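Local coordinates for protein of unknown function DUF574 (PDB 3GIW) that is of unknown function but, as a Rossmann-fold member of the S-adenosyl methyltransferase family that binds S-adenosyl-L-homocysteine, probably transfers methyl groups from S-adenosylmethionine, at residues E130-A138 with D148-L156. Sequence-based numbering, arbitrary orientation.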
ATOM      1  N   GLU A 130      -6.964   8.240  22.869  1.00 20.61           N
ATOM      2  CA  GLU A 130      -5.731   7.643  23.394  1.00 21.07           C
ATOM      3  C   GLU A 130      -4.594   7.644  22.369  1.00 20.45           C
ATOM      4  O   GLU A 130      -3.404   7.619  22.733  1.00 20.45           O
ATOM      5  CB  GLU A 130      -5.979   6.192  23.826  1.00 21.95           C
ATOM      6  CG  GLU A 130      -6.976   6.021  24.978  1.00 23.19           C
ATOM      7  CD  GLU A 130      -8.413   5.866  24.547  1.00 24.36           C
ATOM      8  OE1 GLU A 130      -8.733   6.132  23.375  1.00 25.09           O
ATOM      9  OE2 GLU A 130      -9.252   5.503  25.412  1.00 25.57           O
ATOM     10  N   GLY A 131      -4.964   7.640  21.093  1.00 19.33           N
ATOM     11  CA  GLY A 131      -4.012   7.479  19.993  1.00 19.01           C
ATOM     12  C   GLY A 131      -3.755   8.783  19.271  1.00 18.74           C
ATOM     13  O   GLY A 131      -4.204   9.853  19.707  1.00 18.80           O
ATOM     14  N   ARG A 132      -3.027   8.706  18.157  1.00 17.83           N
ATOM     15  CA  ARG A 132      -2.738   9.892  17.343  1.00 19.43           C
ATOM     16  C   ARG A 132      -2.675   9.491  15.882  1.00 17.22           C
ATOM     17  O   ARG A 132      -2.129   8.454  15.570  1.00 17.10           O
ATOM     18  CB  ARG A 132      -1.381  10.524  17.663  1.00 21.92           C
ATOM     19  CG  ARG A 132      -1.050  10.754  19.131  1.00 24.12           C
ATOM     20  CD  ARG A 132       0.422  11.175  19.269  1.00 26.00           C
ATOM     21  NE  ARG A 132       0.774  11.484  20.656  1.00 28.73           N
ATOM     22  CZ  ARG A 132       1.964  11.943  21.068  1.00 29.91           C
ATOM     23  NH1 ARG A 132       2.955  12.142  20.199  1.00 32.04           N
ATOM     24  NH2 ARG A 132       2.164  12.212  22.361  1.00 29.63           N
ATOM     25  N   THR A 133      -3.170  10.342  15.001  1.00 15.14           N
ATOM     26  CA  THR A 133      -2.940  10.184  13.558  1.00 14.41           C
ATOM     27  C   THR A 133      -2.594  11.530  12.927  1.00 14.85           C
ATOM     28  O   THR A 133      -2.975  12.608  13.432  1.00 15.74           O
ATOM     29  CB  THR A 133      -4.152   9.572  12.828  1.00 16.48           C
ATOM     30  OG1 THR A 133      -5.225  10.521  12.824  1.00 16.48           O
ATOM     31  CG2 THR A 133      -4.591   8.281  13.477  1.00 16.52           C
ATOM     32  N   ALA A 134      -1.940  11.457  11.787  1.00 13.49           N
ATOM     33  CA  ALA A 134      -1.582  12.640  11.024  1.00 12.43           C
ATOM     34  C   ALA A 134      -1.541  12.285   9.525  1.00 13.25           C
ATOM     35  O   ALA A 134      -1.449  11.105   9.167  1.00 12.68           O
ATOM     36  CB  ALA A 134      -0.216  13.164  11.491  1.00 15.16           C
ATOM     37  N   TYR A 135      -1.612  13.313   8.695  1.00 13.26           N
ATOM     38  CA  TYR A 135      -1.530  13.179   7.250  1.00 12.96           C
ATOM     39  C   TYR A 135      -0.504  14.145   6.719  1.00 13.66           C
ATOM     40  O   TYR A 135      -0.505  15.342   7.098  1.00 15.61           O
ATOM     41  CB  TYR A 135      -2.884  13.430   6.544  1.00 12.94           C
ATOM     42  CG  TYR A 135      -2.744  13.344   5.039  1.00 13.11           C
ATOM     43  CD1 TYR A 135      -2.537  12.116   4.420  1.00 12.46           C
ATOM     44  CD2 TYR A 135      -2.714  14.499   4.228  1.00 12.73           C
ATOM     45  CE1 TYR A 135      -2.326  12.016   3.062  1.00 12.20           C
ATOM     46  CE2 TYR A 135      -2.483  14.399   2.834  1.00 12.86           C
ATOM     47  CZ  TYR A 135      -2.306  13.153   2.253  1.00 12.09           C
ATOM     48  OH  TYR A 135      -2.083  12.966   0.914  1.00 13.24           O
ATOM     49  N   VAL A 136       0.373  13.638   5.859  1.00 14.09           N
ATOM     50  CA  VAL A 136       1.436  14.415   5.221  1.00 16.35           C
ATOM     51  C   VAL A 136       1.292  14.236   3.704  1.00 15.76           C
ATOM     52  O   VAL A 136       1.247  13.123   3.216  1.00 14.53           O
ATOM     53  CB  VAL A 136       2.861  13.879   5.714  1.00 18.25           C
ATOM     54  CG1 VAL A 136       4.012  14.525   4.928  1.00 20.60           C
ATOM     55  CG2 VAL A 136       3.036  14.042   7.231  1.00 19.34           C
ATOM     56  N   GLU A 137       1.185  15.323   2.953  1.00 16.23           N
ATOM     57  CA  GLU A 137       1.277  15.274   1.505  1.00 16.04           C
ATOM     58  C   GLU A 137       2.746  15.356   1.110  1.00 15.66           C
ATOM     59  O   GLU A 137       3.383  16.382   1.309  1.00 16.21           O
ATOM     60  CB  GLU A 137       0.489  16.422   0.861  1.00 17.57           C
ATOM     61  CG  GLU A 137       0.355  16.312  -0.627  1.00 18.21           C
ATOM     62  CD  GLU A 137      -0.453  17.460  -1.198  1.00 20.14           C
ATOM     63  OE1 GLU A 137       0.097  18.584  -1.321  1.00 23.44           O
ATOM     64  OE2 GLU A 137      -1.645  17.253  -1.484  1.00 18.55           O
ATOM     65  N   ALA A 138       3.269  14.268   0.538  1.00 15.78           N
ATOM     66  CA  ALA A 138       4.706  14.163   0.208  1.00 16.67           C
ATOM     67  C   ALA A 138       4.930  13.055  -0.789  1.00 17.93           C
ATOM     68  O   ALA A 138       4.098  12.148  -0.941  1.00 17.97           O
ATOM     69  CB  ALA A 138       5.538  13.944   1.473  1.00 18.56           C
ATOM     70  N   ASP A 148      11.367  14.052   8.269  1.00 19.35           N
ATOM     71  CA  ASP A 148      11.486  15.305   9.043  1.00 21.22           C
ATOM     72  C   ASP A 148      10.207  16.146   9.105  1.00 19.58           C
ATOM     73  O   ASP A 148      10.231  17.282   9.616  1.00 20.24           O
ATOM     74  CB  ASP A 148      12.596  16.177   8.468  1.00 23.57           C
ATOM     75  CG  ASP A 148      13.943  15.547   8.613  1.00 26.60           C
ATOM     76  OD1 ASP A 148      14.128  14.782   9.596  1.00 27.99           O
ATOM     77  OD2 ASP A 148      14.791  15.817   7.736  1.00 29.48           O
ATOM     78  N   ALA A 149       9.101  15.610   8.577  1.00 19.23           N
ATOM     79  CA  ALA A 149       7.825  16.324   8.607  1.00 18.44           C
ATOM     80  C   ALA A 149       7.398  16.522  10.050  1.00 20.41           C
ATOM     81  O   ALA A 149       7.391  15.587  10.839  1.00 17.82           O
ATOM     82  CB  ALA A 149       6.734  15.545   7.837  1.00 19.10           C
ATOM     83  N   PRO A 150       7.027  17.751  10.424  1.00 19.71           N
ATOM     84  CA  PRO A 150       6.635  17.970  11.814  1.00 20.80           C
ATOM     85  C   PRO A 150       5.409  17.135  12.217  1.00 21.26           C
ATOM     86  O   PRO A 150       5.296  16.729  13.384  1.00 21.32           O
ATOM     87  CB  PRO A 150       6.357  19.480  11.878  1.00 21.60           C
ATOM     88  CG  PRO A 150       6.222  19.912  10.463  1.00 21.07           C
ATOM     89  CD  PRO A 150       6.971  18.976   9.611  1.00 21.29           C
ATOM     90  N   GLU A 151       4.512  16.863  11.269  1.00 22.05           N
ATOM     91  CA  GLU A 151       3.334  16.050  11.549  1.00 22.60           C
ATOM     92  C   GLU A 151       3.738  14.652  11.967  1.00 21.59           C
ATOM     93  O   GLU A 151       3.111  14.046  12.836  1.00 23.06           O
ATOM     94  CB  GLU A 151       2.426  15.949  10.312  1.00 23.69           C
ATOM     95  CG  GLU A 151       1.800  17.271   9.891  1.00 25.64           C
ATOM     96  CD  GLU A 151       2.622  18.053   8.853  1.00 26.51           C
ATOM     97  OE1 GLU A 151       3.825  17.777   8.629  1.00 25.37           O
ATOM     98  OE2 GLU A 151       2.036  18.971   8.249  1.00 27.15           O
ATOM     99  N   LEU A 152       4.804  14.162  11.349  1.00 18.26           N
ATOM    100  CA  LEU A 152       5.331  12.839  11.641  1.00 18.55           C
ATOM    101  C   LEU A 152       6.062  12.829  12.964  1.00 19.03           C
ATOM    102  O   LEU A 152       5.803  11.964  13.803  1.00 17.79           O
ATOM    103  CB  LEU A 152       6.283  12.382  10.549  1.00 18.79           C
ATOM    104  CG  LEU A 152       6.812  10.963  10.710  1.00 20.31           C
ATOM    105  CD1 LEU A 152       7.054  10.381   9.320  1.00 20.68           C
ATOM    106  CD2 LEU A 152       8.087  10.963  11.513  1.00 21.18           C
ATOM    107  N   ARG A 153       6.926  13.822  13.171  1.00 19.49           N
ATOM    108  CA  ARG A 153       7.732  13.873  14.407  1.00 19.81           C
ATOM    109  C   ARG A 153       6.925  14.184  15.650  1.00 19.12           C
ATOM    110  O   ARG A 153       7.366  13.841  16.742  1.00 18.13           O
ATOM    111  CB  ARG A 153       8.874  14.874  14.279  1.00 22.17           C
ATOM    112  CG  ARG A 153       9.939  14.426  13.347  1.00 23.65           C
ATOM    113  CD  ARG A 153      10.621  13.178  13.879  1.00 25.70           C
ATOM    114  NE  ARG A 153      11.630  12.716  12.948  1.00 28.21           N
ATOM    115  CZ  ARG A 153      12.899  12.439  13.244  1.00 29.04           C
ATOM    116  NH1 ARG A 153      13.372  12.508  14.491  1.00 30.03           N
ATOM    117  NH2 ARG A 153      13.695  12.029  12.270  1.00 29.59           N
ATOM    118  N   ASP A 154       5.779  14.844  15.483  1.00 17.89           N
ATOM    119  CA  ASP A 154       4.816  15.030  16.570  1.00 18.72           C
ATOM    120  C   ASP A 154       3.911  13.863  16.820  1.00 18.48           C
ATOM    121  O   ASP A 154       3.153  13.874  17.802  1.00 20.89           O
ATOM    122  CB  ASP A 154       3.950  16.276  16.346  1.00 19.75           C
ATOM    123  CG  ASP A 154       4.730  17.564  16.503  1.00 21.66           C
ATOM    124  OD1 ASP A 154       5.824  17.535  17.108  1.00 21.36           O
ATOM    125  OD2 ASP A 154       4.232  18.601  16.005  1.00 24.22           O
ATOM    126  N   THR A 155       3.955  12.867  15.929  1.00 15.44           N
ATOM    127  CA  THR A 155       3.048  11.751  16.021  1.00 15.22           C
ATOM    128  C   THR A 155       3.781  10.479  16.445  1.00 14.65           C
ATOM    129  O   THR A 155       3.360   9.830  17.386  1.00 17.93           O
ATOM    130  CB  THR A 155       2.276  11.563  14.685  1.00 14.32           C
ATOM    131  OG1 THR A 155       1.576  12.794  14.395  1.00 16.92           O
ATOM    132  CG2 THR A 155       1.249  10.427  14.771  1.00 17.30           C
ATOM    133  N   LEU A 156       4.857  10.127  15.738  1.00 13.44           N
ATOM    134  CA  LEU A 156       5.628   8.920  15.986  1.00 13.93           C
ATOM    135  C   LEU A 156       6.882   9.193  16.822  1.00 13.00           C
ATOM    136  O   LEU A 156       7.498  10.263  16.729  1.00 14.28           O
ATOM    137  CB  LEU A 156       6.050   8.275  14.679  1.00 13.47           C
ATOM    138  CG  LEU A 156       4.940   7.970  13.672  1.00 15.01           C
ATOM    139  CD1 LEU A 156       5.538   7.294  12.421  1.00 17.13           C
ATOM    140  CD2 LEU A 156       3.806   7.164  14.328  1.00 16.14           C
TER
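A134 and V136 meet A149, E151 and T155 where the short helix 150-153 packs on strand 132-137, the outermost strand at one end of the Rossmann-fold sheet. The methyl of A134 faces T155 OG1, 3.4 Å away, with E151 O and E151 CB slightly farther off on the same side. Further along the strand, V136 CG2 rests against both E151 CB, 3.7 Å away, and A149 CB, 4.0 Å away; with CG1 anti to the backbone N (chi1 172°), CG2 is left anti to the carbonyl carbon and directed at the helix. T155 CG2 lies 3.9 Å from R132 CB, and beyond it the extended R132 side chain runs alongside D154 and T155, bringing NH1 within 3.0 Å of D154 O. T155 also touches V109 of the adjacent parallel strand 107-112, which pairs through its backbone with R132, A134 and V136. Y135 and T133 project from the opposite face of the strand, Y135 reaching D112, a residue of the S-adenosyl-L-homocysteine site. An alanine in place of T155 would lose both the hydroxyl that ties back to the helix and the methyl against R132, and would probably leave a gap beside A134. That hydroxyl, T155 OG1, donates a 2.5 Å hydrogen bond to E151 O, nearly in line with the carbonyl bond at a C=O...donor angle of 172°.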